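Local coordinates for carbonic anhydrase (PDB 3R1W), which probably catalyses the reversible hydration of carbon dioxide to bicarbonate, as a trimer of left-handed beta-helix subunits of the gamma-class carbonic anhydrase type, at residues S11-Q16 against V33-V38; R53-H58 against L73-A78; F27-S32 against V46-V51; G97-L102 against G114-I119; V129-G134 against K141-G146. All coordinates share one frame; numbering follows the deposited sequence.

How the contacts relate
Contacts 1, 3 and 4 join successive coils of the beta-helix and pair parallel rungs through backbone hydrogen bonds; all three are largely buried. Contacts 1, 2 and 4 reach the same parallel sheet, in which 33-35 neighbours 51-54 and 72-74 neighbours 101-103. Contact 2 is only partly buried: the chain leaves the regular coil there, and histidines, a carboxylate and a guanidinium replace most of the ladder. Contact 3 lies at the corner leading into the sheet of contact 1. Contact 5, about 29 Å from contact 1 between centres and across the chain's centre from it, joins two different walls by packing without any hydrogen bond across it.

Contact 1: residues S11-Q16 against V33-V38; sequences SVRTYQ and VIIGDV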
# COMPACT_ATOMS: atom_id res chain seq x y z
N SER B 11 -2.83 -6.50 -17.63
CA SER B 11 -3.39 -5.54 -16.69
C SER B 11 -4.91 -5.65 -16.61
O SER B 11 -5.51 -5.26 -15.61
CB SER B 11 -3.02 -4.12 -17.13
OG SER B 11 -3.52 -3.88 -18.44
N VAL B 12 -5.52 -6.11 -17.69
CA VAL B 12 -6.98 -6.27 -17.73
C VAL B 12 -7.33 -7.72 -18.03
O VAL B 12 -7.14 -8.20 -19.16
CB VAL B 12 -7.63 -5.32 -18.76
CG1 VAL B 12 -9.15 -5.49 -18.74
CG2 VAL B 12 -7.27 -3.87 -18.44
N ARG B 13 -7.85 -8.41 -17.03
CA ARG B 13 -7.92 -9.87 -17.05
C ARG B 13 -9.33 -10.42 -16.99
O ARG B 13 -10.14 -10.01 -16.15
CB ARG B 13 -7.15 -10.43 -15.85
CG ARG B 13 -5.69 -10.03 -15.78
CD ARG B 13 -5.05 -10.76 -14.61
NE ARG B 13 -3.74 -10.26 -14.20
CZ ARG B 13 -3.11 -10.70 -13.11
NH1 ARG B 13 -3.69 -11.64 -12.37
NH2 ARG B 13 -1.92 -10.23 -12.76
N THR B 14 -9.61 -11.35 -17.90
CA THR B 14 -10.85 -12.11 -17.90
C THR B 14 -10.79 -13.11 -16.75
O THR B 14 -9.73 -13.67 -16.46
CB THR B 14 -11.00 -12.84 -19.23
OG1 THR B 14 -11.13 -11.88 -20.28
CG2 THR B 14 -12.22 -13.75 -19.22
N TYR B 15 -11.93 -13.33 -16.11
CA TYR B 15 -12.03 -14.23 -14.97
C TYR B 15 -13.36 -14.97 -15.04
O TYR B 15 -14.43 -14.34 -15.05
CB TYR B 15 -11.95 -13.44 -13.66
CG TYR B 15 -12.10 -14.28 -12.42
CD1 TYR B 15 -11.05 -15.05 -11.95
CD2 TYR B 15 -13.31 -14.31 -11.72
CE1 TYR B 15 -11.18 -15.82 -10.80
CE2 TYR B 15 -13.45 -15.09 -10.57
CZ TYR B 15 -12.38 -15.84 -10.12
OH TYR B 15 -12.51 -16.60 -8.99
N GLN B 16 -13.29 -16.30 -15.07
CA GLN B 16 -14.49 -17.13 -15.13
C GLN B 16 -15.46 -16.65 -16.19
O GLN B 16 -16.66 -16.51 -15.94
CB GLN B 16 -15.17 -17.19 -13.76
CG GLN B 16 -14.29 -17.80 -12.69
CD GLN B 16 -15.08 -18.67 -11.73
OE1 GLN B 16 -15.88 -18.17 -10.94
NE2 GLN B 16 -14.86 -19.98 -11.81
N VAL B 33 -3.70 -3.98 -12.03
CA VAL B 33 -4.30 -5.30 -12.20
C VAL B 33 -5.81 -5.22 -12.02
O VAL B 33 -6.30 -4.96 -10.92
CB VAL B 33 -3.72 -6.34 -11.21
CG1 VAL B 33 -4.51 -7.64 -11.26
CG2 VAL B 33 -2.25 -6.59 -11.53
N ILE B 34 -6.55 -5.45 -13.10
CA ILE B 34 -8.01 -5.42 -13.05
C ILE B 34 -8.54 -6.79 -13.41
O ILE B 34 -8.18 -7.34 -14.46
CB ILE B 34 -8.58 -4.37 -14.01
CG1 ILE B 34 -8.01 -2.98 -13.70
CG2 ILE B 34 -10.10 -4.33 -13.90
CD1 ILE B 34 -8.54 -1.86 -14.61
N ILE B 35 -9.37 -7.35 -12.55
CA ILE B 35 -9.81 -8.73 -12.70
C ILE B 35 -11.33 -8.87 -12.73
O ILE B 35 -12.02 -8.45 -11.81
CB ILE B 35 -9.27 -9.63 -11.57
CG1 ILE B 35 -7.74 -9.78 -11.69
CG2 ILE B 35 -9.94 -11.03 -11.60
CD1 ILE B 35 -7.07 -10.35 -10.43
N GLY B 36 -11.85 -9.47 -13.81
CA GLY B 36 -13.21 -9.98 -13.78
C GLY B 36 -14.34 -8.98 -13.97
O GLY B 36 -14.37 -8.25 -14.96
N ASP B 37 -15.25 -8.98 -13.00
CA ASP B 37 -16.55 -8.33 -13.13
C ASP B 37 -16.44 -6.86 -12.73
O ASP B 37 -16.96 -6.44 -11.69
CB ASP B 37 -17.57 -9.05 -12.24
CG ASP B 37 -19.01 -8.67 -12.56
OD1 ASP B 37 -19.24 -7.82 -13.44
OD2 ASP B 37 -19.91 -9.25 -11.91
N VAL B 38 -15.72 -6.09 -13.55
CA VAL B 38 -15.44 -4.69 -13.28
C VAL B 38 -15.86 -3.86 -14.48
O VAL B 38 -15.54 -4.21 -15.62
CB VAL B 38 -13.92 -4.44 -13.06
CG1 VAL B 38 -13.64 -2.94 -12.89
CG2 VAL B 38 -13.40 -5.24 -11.88
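Val33 CG1 lies over the centre of one face of the Arg13 guanidinium, with Arg13 CZ 3.8 Å away. Ile35 CD1 comes to the same group at a slant, 4.1 Å from Arg13 NH1. On the Tyr15 ring, its chain neighbour Gln16 lays CG over one face near the rim, while Ile35 CG2 nears the ring obliquely, 4.0 Å from Tyr15 CG. What takes the guanidinium back to Val33 is the first torsion of Arg13: CG stands beside the backbone N (chi1 -59°), and the extended chain from CG to NE passes Ile35 CG1 on the way. Beneath these side chains runs a short parallel ladder. Ile34 N gives to Ser11 O at 2.7 Å, Arg13 N to Ile34 O at 2.8 Å, and Gly36 N closes the series on Arg13 O with a nearly straight bond (172°) of 2.9 Å. This is the rung stacking of a left-handed beta-helix, the hexapeptide-repeat fold, with 12-13 as an edge strand of its sheet in this chain. Val12 and Ile34 share one face of the ladder, where Ile34 packs on Val28 and Val46; Arg13 and Ile35 share the other, which meets the second subunit. The coil turns its corner at Gly36, at positive phi, and Tyr15 CB rests 3.7 Å from Gly36 CA. Arg13 NH1 forms a salt bridge to Asp29 of the second subunit, and the guanidinium makes a cation-pi contact with Tyr187 of that subunit, which also packs on Tyr15 and Ile35.

Contact 2: residues R53-H58 against L73-A78; sequences RGDMHH and LHITHA
Asp55 OD1 is gripped by two N-H groups. His74 NE2 reaches it across the contact at 3.1 Å, on the syn side and close to the imidazole plane, while Met56 N comes to the anti side at 2.8 Å, 31° out of the carboxylate plane. The other oxygen, Asp55 OD2, offers its syn lone pair to Arg53 NH1 in a 2.7 Å salt bridge lying in the guanidinium plane. The carboxylate is thus fixed at both ends, and it is turned 70° from the His74 ring. That ring is sandwiched: the Arg53 guanidinium spreads over one face, their planes 34° apart, and Ile75 CD1 presses near the rim of the opposite face. Met56 CE sits at the ring's edge, 3.7 Å from His74 CE1, after a bend at its last torsion. Further out, Met56 CB packs on His77 CB at 3.6 Å, and Thr76 O lies at the edge of the His57 ring, 3.3 Å from His57 CD2. A water bridges Met56 O and Ala78 N. Among its surroundings, His74 also meets His103 of its own chain and His98 of the second subunit, a grouping consistent with the intersubunit metal site of gamma-class enzymes. Strand 51-54 joins strand 72-74 here through Arg53 N to Leu73 O, 3.0 Å, with strands 33-35 and 101-103 continuing the sheet beyond them.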
# COMPACT_ATOMS: atom_id res chain seq x y z
N ARG B 53 -10.21 -5.92 -8.02
CA ARG B 53 -10.42 -7.36 -8.11
C ARG B 53 -11.90 -7.71 -7.96
O ARG B 53 -12.43 -7.82 -6.85
CB ARG B 53 -9.53 -8.11 -7.10
CG ARG B 53 -9.72 -9.65 -7.12
CD ARG B 53 -8.49 -10.45 -6.63
NE ARG B 53 -8.13 -10.22 -5.23
CZ ARG B 53 -8.62 -10.90 -4.19
NH1 ARG B 53 -9.52 -11.86 -4.38
NH2 ARG B 53 -8.20 -10.62 -2.96
N GLY B 54 -12.58 -7.87 -9.09
CA GLY B 54 -14.00 -8.19 -9.10
C GLY B 54 -14.25 -9.66 -9.34
O GLY B 54 -14.90 -10.03 -10.31
N ASP B 55 -13.72 -10.50 -8.47
CA ASP B 55 -13.85 -11.94 -8.67
C ASP B 55 -15.12 -12.51 -8.03
O ASP B 55 -15.90 -13.20 -8.69
CB ASP B 55 -12.58 -12.71 -8.25
CG ASP B 55 -12.04 -12.29 -6.89
OD1 ASP B 55 -12.70 -11.54 -6.13
OD2 ASP B 55 -10.91 -12.76 -6.57
N MET B 56 -15.34 -12.20 -6.76
CA MET B 56 -16.47 -12.78 -6.03
C MET B 56 -17.73 -11.90 -6.01
O MET B 56 -18.74 -12.30 -5.45
CB MET B 56 -16.04 -13.14 -4.60
CG MET B 56 -14.93 -14.17 -4.56
SD MET B 56 -14.42 -14.54 -2.88
CE MET B 56 -13.62 -13.01 -2.40
N HIS B 57 -17.66 -10.73 -6.62
CA HIS B 57 -18.81 -9.83 -6.65
C HIS B 57 -18.54 -8.75 -7.70
O HIS B 57 -17.44 -8.69 -8.24
CB HIS B 57 -19.04 -9.19 -5.28
CG HIS B 57 -20.49 -9.08 -4.92
ND1 HIS B 57 -21.45 -8.66 -5.81
CD2 HIS B 57 -21.14 -9.35 -3.76
CE1 HIS B 57 -22.63 -8.67 -5.21
NE2 HIS B 57 -22.47 -9.08 -3.97
N HIS B 58 -19.54 -7.91 -7.98
CA HIS B 58 -19.37 -6.90 -9.02
C HIS B 58 -18.78 -5.58 -8.52
O HIS B 58 -18.98 -5.18 -7.36
CB HIS B 58 -20.66 -6.69 -9.83
CG HIS B 58 -21.82 -6.17 -9.02
ND1 HIS B 58 -22.80 -7.00 -8.51
CD2 HIS B 58 -22.19 -4.91 -8.69
CE1 HIS B 58 -23.69 -6.28 -7.86
NE2 HIS B 58 -23.36 -5.01 -7.97
N LEU B 73 -9.11 -2.06 -4.59
CA LEU B 73 -10.57 -2.07 -4.57
C LEU B 73 -11.04 -3.52 -4.60
O LEU B 73 -10.67 -4.27 -5.50
CB LEU B 73 -11.15 -1.35 -5.78
CG LEU B 73 -10.67 0.04 -6.20
CD1 LEU B 73 -11.74 0.77 -7.05
CD2 LEU B 73 -10.19 0.90 -5.05
N HIS B 74 -11.86 -3.91 -3.64
CA HIS B 74 -12.32 -5.28 -3.59
C HIS B 74 -13.72 -5.35 -2.98
O HIS B 74 -14.35 -4.33 -2.71
CB HIS B 74 -11.30 -6.17 -2.83
CG HIS B 74 -11.52 -7.64 -3.03
ND1 HIS B 74 -11.58 -8.53 -1.99
CD2 HIS B 74 -11.70 -8.37 -4.16
CE1 HIS B 74 -11.79 -9.75 -2.46
NE2 HIS B 74 -11.87 -9.68 -3.78
N ILE B 75 -14.20 -6.57 -2.80
CA ILE B 75 -15.59 -6.79 -2.46
C ILE B 75 -15.71 -7.95 -1.48
O ILE B 75 -14.71 -8.59 -1.13
CB ILE B 75 -16.42 -7.06 -3.72
CG1 ILE B 75 -15.65 -7.97 -4.70
CG2 ILE B 75 -16.73 -5.75 -4.43
CD1 ILE B 75 -15.36 -9.41 -4.19
N THR B 76 -16.93 -8.24 -1.05
CA THR B 76 -17.15 -9.35 -0.12
C THR B 76 -18.13 -10.36 -0.72
O THR B 76 -19.22 -10.00 -1.15
CB THR B 76 -17.71 -8.84 1.22
OG1 THR B 76 -16.72 -8.04 1.87
CG2 THR B 76 -18.08 -10.02 2.13
N HIS B 77 -17.75 -11.64 -0.72
CA HIS B 77 -18.62 -12.65 -1.29
C HIS B 77 -19.86 -12.88 -0.42
O HIS B 77 -19.83 -12.69 0.80
CB HIS B 77 -17.87 -13.96 -1.56
CG HIS B 77 -17.59 -14.77 -0.34
ND1 HIS B 77 -18.26 -15.94 -0.06
CD2 HIS B 77 -16.69 -14.61 0.66
CE1 HIS B 77 -17.80 -16.45 1.07
NE2 HIS B 77 -16.84 -15.66 1.53
N ALA B 78 -20.95 -13.29 -1.05
CA ALA B 78 -22.17 -13.61 -0.33
C ALA B 78 -21.99 -14.92 0.44
O ALA B 78 -21.52 -15.92 -0.12
CB ALA B 78 -23.33 -13.70 -1.29
O HOH W 1 -20.97 -13.14 -4.01

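Contact 3: residues F27-S32 against V46-V51; sequences FVDRSS and VWPLAV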
# COMPACT_ATOMS: atom_id res chain seq x y z
N PHE B 27 -7.82 4.96 -19.19
CA PHE B 27 -6.41 4.63 -19.06
C PHE B 27 -6.22 3.61 -17.95
O PHE B 27 -6.66 3.84 -16.82
CB PHE B 27 -5.59 5.86 -18.71
CG PHE B 27 -4.16 5.56 -18.29
CD1 PHE B 27 -3.23 5.13 -19.23
CD2 PHE B 27 -3.75 5.70 -16.97
CE1 PHE B 27 -1.91 4.86 -18.85
CE2 PHE B 27 -2.42 5.45 -16.60
CZ PHE B 27 -1.51 5.02 -17.54
N VAL B 28 -5.57 2.50 -18.27
CA VAL B 28 -5.15 1.55 -17.24
C VAL B 28 -3.65 1.37 -17.38
O VAL B 28 -3.17 0.90 -18.41
CB VAL B 28 -5.84 0.18 -17.42
CG1 VAL B 28 -5.38 -0.79 -16.35
CG2 VAL B 28 -7.36 0.35 -17.38
N ASP B 29 -2.89 1.77 -16.36
CA ASP B 29 -1.45 1.58 -16.44
C ASP B 29 -1.13 0.10 -16.62
O ASP B 29 -1.83 -0.75 -16.07
CB ASP B 29 -0.74 2.10 -15.19
CG ASP B 29 0.74 2.25 -15.40
OD1 ASP B 29 1.49 1.33 -15.04
OD2 ASP B 29 1.16 3.28 -15.97
N ARG B 30 -0.10 -0.21 -17.40
CA ARG B 30 0.25 -1.60 -17.66
C ARG B 30 0.59 -2.34 -16.37
O ARG B 30 0.54 -3.57 -16.34
CB ARG B 30 1.44 -1.71 -18.62
CG ARG B 30 2.72 -1.08 -18.09
CD ARG B 30 3.89 -1.38 -19.02
NE ARG B 30 3.82 -0.65 -20.29
CZ ARG B 30 4.45 0.50 -20.54
NH1 ARG B 30 5.21 1.06 -19.61
NH2 ARG B 30 4.34 1.09 -21.73
N SER B 31 0.90 -1.60 -15.31
CA SER B 31 1.33 -2.21 -14.04
C SER B 31 0.19 -2.43 -13.06
O SER B 31 0.38 -3.03 -12.00
CB SER B 31 2.43 -1.38 -13.38
OG SER B 31 1.89 -0.20 -12.81
N SER B 32 -1.00 -1.94 -13.40
CA SER B 32 -2.16 -2.17 -12.56
C SER B 32 -2.77 -3.54 -12.87
O SER B 32 -2.39 -4.19 -13.85
CB SER B 32 -3.19 -1.06 -12.73
OG SER B 32 -3.74 -1.10 -14.03
N VAL B 46 -6.75 4.39 -14.12
CA VAL B 46 -6.27 3.50 -13.08
C VAL B 46 -4.75 3.53 -13.15
O VAL B 46 -4.16 3.22 -14.18
CB VAL B 46 -6.78 2.07 -13.28
CG1 VAL B 46 -6.29 1.18 -12.14
CG2 VAL B 46 -8.32 2.06 -13.32
N TRP B 47 -4.15 3.90 -12.03
CA TRP B 47 -2.76 4.35 -11.99
C TRP B 47 -1.81 3.24 -11.53
O TRP B 47 -2.27 2.15 -11.18
CB TRP B 47 -2.70 5.60 -11.10
CG TRP B 47 -3.48 6.69 -11.76
CD1 TRP B 47 -4.83 6.95 -11.62
CD2 TRP B 47 -3.00 7.62 -12.74
NE1 TRP B 47 -5.19 8.00 -12.42
CE2 TRP B 47 -4.09 8.43 -13.12
CE3 TRP B 47 -1.74 7.86 -13.31
CZ2 TRP B 47 -3.96 9.46 -14.05
CZ3 TRP B 47 -1.61 8.88 -14.23
CH2 TRP B 47 -2.72 9.68 -14.59
N PRO B 48 -0.49 3.49 -11.59
CA PRO B 48 0.42 2.37 -11.37
C PRO B 48 0.17 1.58 -10.10
O PRO B 48 -0.05 2.14 -9.02
CB PRO B 48 1.80 3.04 -11.33
CG PRO B 48 1.65 4.18 -12.28
CD PRO B 48 0.24 4.70 -12.03
N LEU B 49 0.20 0.26 -10.25
CA LEU B 49 0.18 -0.67 -9.12
C LEU B 49 -1.11 -0.60 -8.29
O LEU B 49 -1.09 -0.86 -7.08
CB LEU B 49 1.42 -0.47 -8.24
CG LEU B 49 2.75 -0.55 -9.00
CD1 LEU B 49 3.94 -0.38 -8.05
CD2 LEU B 49 2.86 -1.86 -9.77
N ALA B 50 -2.22 -0.24 -8.93
CA ALA B 50 -3.54 -0.37 -8.31
C ALA B 50 -4.17 -1.73 -8.64
O ALA B 50 -3.88 -2.32 -9.69
CB ALA B 50 -4.47 0.75 -8.76
N VAL B 51 -5.03 -2.21 -7.75
CA VAL B 51 -5.72 -3.47 -7.94
C VAL B 51 -7.22 -3.26 -7.85
O VAL B 51 -7.71 -2.65 -6.90
CB VAL B 51 -5.30 -4.52 -6.88
CG1 VAL B 51 -6.07 -5.83 -7.08
CG2 VAL B 51 -3.80 -4.76 -6.95
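Asp29 reaches over Pro48 of the next coil. Its CB meets Val46 O at 3.7 Å; CG, held anti to the backbone N (chi1 -165°), rests against Pro48 CG at 3.8 Å, the two side chains crossing at about a right angle. At the tip the oxygens divide the work. Asp29 OD1 takes Ser31 OG at 2.7 Å and Ser31 N at 3.0 Å from opposite faces of the carboxylate, the second bond closing an Asx turn; OD2 is taken up in the salt bridge to Arg13 of the third subunit. Held this way, Ser31 OG also accepts a weak bond from Leu49 N. These are stacked corners of a left-handed beta-helix: the type I turn Asp29-Ser32 sits against the type II turn Trp47-Ala50, just after the parallel pairing of Val28 with Val46. Two backbone bonds make that pairing, Val46 N to Phe27 O at 2.8 Å and Asp29 N to Val46 O at 2.9 Å. Ser32 CB packs on Val46 CG1 at 3.9 Å and lies closer still to Ala50 O. On the side covered by helix 162-184, Phe27 turns an edge to the face of Trp47 with planes at 59°, and Phe27 CE2 comes 4.1 Å from Trp47 CE3.

Contact 4: residues G97-L102 against G114-I119; sequences GHQAML and GMKSMI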
# COMPACT_ATOMS: atom_id res chain seq x y z
N GLY B 97 -7.67 8.61 -3.84
CA GLY B 97 -6.27 8.92 -3.56
C GLY B 97 -5.35 7.72 -3.49
O GLY B 97 -5.81 6.58 -3.34
N HIS B 98 -4.04 7.97 -3.58
CA HIS B 98 -3.03 6.91 -3.55
C HIS B 98 -3.23 5.98 -2.37
O HIS B 98 -3.55 6.42 -1.27
CB HIS B 98 -1.62 7.50 -3.45
CG HIS B 98 -1.41 8.71 -4.31
ND1 HIS B 98 -1.11 8.63 -5.65
CD2 HIS B 98 -1.43 10.03 -4.01
CE1 HIS B 98 -0.98 9.85 -6.14
NE2 HIS B 98 -1.17 10.71 -5.17
N GLN B 99 -3.03 4.68 -2.58
CA GLN B 99 -3.05 3.72 -1.49
C GLN B 99 -4.38 3.66 -0.75
O GLN B 99 -4.43 3.29 0.42
CB GLN B 99 -1.91 3.98 -0.49
CG GLN B 99 -0.52 3.93 -1.13
CD GLN B 99 0.58 4.22 -0.13
OE1 GLN B 99 0.35 4.89 0.89
NE2 GLN B 99 1.78 3.71 -0.40
N ALA B 100 -5.46 4.02 -1.43
CA ALA B 100 -6.79 3.87 -0.84
C ALA B 100 -7.13 2.38 -0.67
O ALA B 100 -6.58 1.52 -1.36
CB ALA B 100 -7.83 4.57 -1.69
N MET B 101 -8.05 2.08 0.24
CA MET B 101 -8.54 0.72 0.41
C MET B 101 -10.05 0.79 0.45
O MET B 101 -10.63 1.22 1.45
CB MET B 101 -8.04 0.15 1.74
CG MET B 101 -8.56 -1.25 2.07
SD MET B 101 -7.79 -2.55 1.09
CE MET B 101 -9.24 -3.14 0.22
N LEU B 102 -10.67 0.37 -0.65
CA LEU B 102 -12.12 0.43 -0.79
C LEU B 102 -12.63 -0.99 -0.81
O LEU B 102 -12.21 -1.80 -1.64
CB LEU B 102 -12.51 1.16 -2.08
CG LEU B 102 -12.46 2.70 -2.09
CD1 LEU B 102 -11.15 3.21 -1.56
CD2 LEU B 102 -12.72 3.27 -3.50
N GLY B 114 -9.37 10.68 0.31
CA GLY B 114 -7.97 11.00 0.58
C GLY B 114 -7.04 9.81 0.47
O GLY B 114 -7.44 8.66 0.65
N MET B 115 -5.77 10.09 0.20
CA MET B 115 -4.80 9.01 0.12
C MET B 115 -4.74 8.24 1.44
O MET B 115 -4.84 8.82 2.52
CB MET B 115 -3.41 9.53 -0.28
CG MET B 115 -2.94 10.71 0.53
SD MET B 115 -1.44 11.47 -0.15
CE MET B 115 -1.28 12.79 1.07
N LYS B 116 -4.60 6.93 1.33
CA LYS B 116 -4.40 6.08 2.49
C LYS B 116 -5.66 5.93 3.34
O LYS B 116 -5.60 5.39 4.45
CB LYS B 116 -3.27 6.65 3.34
CG LYS B 116 -2.62 5.67 4.27
CD LYS B 116 -1.67 4.81 3.52
CE LYS B 116 -0.26 4.90 4.09
NZ LYS B 116 0.59 3.87 3.44
N SER B 117 -6.80 6.41 2.85
CA SER B 117 -8.04 6.22 3.58
C SER B 117 -8.60 4.83 3.29
O SER B 117 -8.18 4.16 2.35
CB SER B 117 -9.06 7.32 3.27
OG SER B 117 -9.50 7.26 1.93
N MET B 118 -9.54 4.40 4.13
CA MET B 118 -10.11 3.07 4.02
C MET B 118 -11.62 3.17 4.20
O MET B 118 -12.09 3.76 5.17
CB MET B 118 -9.49 2.14 5.08
CG MET B 118 -10.10 0.76 5.11
SD MET B 118 -9.07 -0.44 5.98
CE MET B 118 -7.74 -0.68 4.83
N ILE B 119 -12.37 2.63 3.24
CA ILE B 119 -13.83 2.65 3.31
C ILE B 119 -14.30 1.20 3.29
O ILE B 119 -14.01 0.47 2.35
CB ILE B 119 -14.46 3.35 2.09
CG1 ILE B 119 -13.68 4.61 1.72
CG2 ILE B 119 -15.93 3.65 2.34
CD1 ILE B 119 -13.65 5.66 2.79
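Gly97 and Met115 bring the two backbones closest, their CA atoms 4.0 Å apart, and from this close corner the contact runs on as a ladder. His98 O accepts from Lys116 N at 2.9 Å, Met101 N gives to Ser117 O at 3.0 Å, and Ile119 N returns to Met101 O at 2.9 Å. Met101 and Met118 lie side by side, pointing the same way, though Met118 CE is modelled too close to Met101 CG, so that approach is doubtful. Packing is slacker between Leu102 CD1 and Ile119 CG1, at 4.4 Å. Met115, at the partly exposed corner, packs its CB closely on His98 O, but its far end touches lightly: SD stands at the edge of the His98 ring, 4.1 Å from His98 CD2. Lys116 instead doubles back through bends at chi2 and chi3 and runs alongside Gln99. Its NZ comes to Gln99 OE1 at 2.8 Å from above the amide plane, 49° out of it, and bonds as well to Gln99 O of the third subunit, so this pair belongs to the trimer interface. Two type II turns, Gly97-Ala100 and Gly114-Ser117, stacked one on the next and each leading into a parallel strand, are the corners and rungs of the left-handed beta-helix.

Contact 5: residues V129-G134 against K141-G146; sequences VIVAAG and KVLESG
Apolar packing carries most of this contact, between Leu143 and two valines. Leu143 CD1 pushes against Val131 CG2 at 3.6 Å and lies 4.1 Å from Val129 CG1, so one methyl touches both valines. The leucine crosses each valine at about a right angle. Its CB already points at 129-131, and with CG anti to the carbonyl carbon (chi1 -57°) and CD1 continuing the chain outward (chi2 -166°) that methyl arrives first.

A second kind of touch is methyl against backbone. Val129 splits its branches: CG1 goes to Leu143, while CG2 lies along the chain at 144-146. Val129 CG2 comes 3.3 Å from Glu144 O and 3.9 Å from Ser145 CA, fitting against the main chain where it bends toward Gly146.

Hydrogen bonds across the two segments are absent, and the polar groups look to other partners. Glu144 OE1 forms a salt bridge with Lys156, Glu144 N binds the hydroxyl of Tyr149, and Ser145 OG bonds to Asp127 O. The backbone of 129-134 likewise pairs within its own sheet: Val131 bonds to Leu112 and Gly114, and Ile130 to Phe147 and Tyr149.

The segments are not rung neighbours: strands 130-131 and 142-143 belong to different walls of the beta-helix, and Leu143 reaches from one wall to the inward valines of the other, while Ile130 packs on helix 162-184. With no directional bond between them and just 185 Å² buried, the two walls probably meet here through shape and the exclusion of water from three aliphatic side chains.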
# COMPACT_ATOMS: atom_id res chain seq x y z
N VAL B 129 -18.74 14.72 -0.94
CA VAL B 129 -18.17 14.49 0.38
C VAL B 129 -16.66 14.46 0.23
O VAL B 129 -16.14 14.02 -0.79
CB VAL B 129 -18.65 13.13 0.94
CG1 VAL B 129 -17.77 12.69 2.10
CG2 VAL B 129 -20.13 13.19 1.33
N ILE B 130 -15.95 14.95 1.25
CA ILE B 130 -14.50 14.80 1.32
C ILE B 130 -14.16 13.84 2.44
O ILE B 130 -14.58 14.04 3.59
CB ILE B 130 -13.79 16.15 1.58
CG1 ILE B 130 -13.92 17.07 0.35
CG2 ILE B 130 -12.32 15.92 1.93
CD1 ILE B 130 -13.44 18.49 0.61
N VAL B 131 -13.41 12.79 2.11
CA VAL B 131 -12.87 11.88 3.11
C VAL B 131 -11.39 12.20 3.25
O VAL B 131 -10.61 12.05 2.29
CB VAL B 131 -13.06 10.39 2.73
CG1 VAL B 131 -12.44 9.46 3.79
CG2 VAL B 131 -14.54 10.08 2.54
N ALA B 132 -11.00 12.69 4.42
CA ALA B 132 -9.64 13.16 4.64
C ALA B 132 -8.65 12.02 4.50
O ALA B 132 -8.99 10.86 4.77
CB ALA B 132 -9.51 13.80 6.02
N ALA B 133 -7.43 12.36 4.10
CA ALA B 133 -6.37 11.37 4.00
C ALA B 133 -6.24 10.57 5.30
O ALA B 133 -6.28 11.13 6.39
CB ALA B 133 -5.04 12.06 3.67
N GLY B 134 -6.09 9.25 5.17
CA GLY B 134 -5.86 8.40 6.33
C GLY B 134 -7.10 8.03 7.14
O GLY B 134 -6.98 7.35 8.16
N LYS B 141 -21.23 2.75 7.74
CA LYS B 141 -21.27 4.19 8.02
C LYS B 141 -21.78 5.00 6.82
O LYS B 141 -21.34 4.79 5.68
CB LYS B 141 -19.88 4.68 8.45
CG LYS B 141 -19.75 6.19 8.63
CD LYS B 141 -20.31 6.65 9.96
CE LYS B 141 -20.16 8.16 10.13
NZ LYS B 141 -20.78 8.61 11.40
N VAL B 142 -22.70 5.93 7.07
CA VAL B 142 -23.22 6.82 6.04
C VAL B 142 -22.57 8.19 6.15
O VAL B 142 -22.58 8.81 7.21
CB VAL B 142 -24.75 6.98 6.15
CG1 VAL B 142 -25.27 7.94 5.06
CG2 VAL B 142 -25.44 5.62 6.05
N LEU B 143 -21.97 8.65 5.05
CA LEU B 143 -21.37 9.98 5.00
C LEU B 143 -22.29 10.96 4.29
O LEU B 143 -22.58 10.80 3.10
CB LEU B 143 -20.00 9.94 4.31
CG LEU B 143 -18.95 9.00 4.91
CD1 LEU B 143 -17.58 9.32 4.34
CD2 LEU B 143 -18.92 9.06 6.43
N GLU B 144 -22.75 11.97 5.01
CA GLU B 144 -23.77 12.88 4.50
C GLU B 144 -23.20 13.87 3.50
O GLU B 144 -22.12 14.41 3.70
CB GLU B 144 -24.44 13.64 5.65
CG GLU B 144 -25.07 12.74 6.70
CD GLU B 144 -25.60 13.51 7.90
OE1 GLU B 144 -25.66 14.76 7.84
OE2 GLU B 144 -25.95 12.85 8.91
N SER B 145 -23.96 14.11 2.43
CA SER B 145 -23.55 15.03 1.38
C SER B 145 -23.15 16.41 1.91
O SER B 145 -23.80 16.97 2.80
CB SER B 145 -24.68 15.17 0.35
OG SER B 145 -24.24 15.89 -0.78
N GLY B 146 -22.06 16.94 1.36
CA GLY B 146 -21.65 18.31 1.62
C GLY B 146 -20.81 18.47 2.87
O GLY B 146 -20.68 19.58 3.40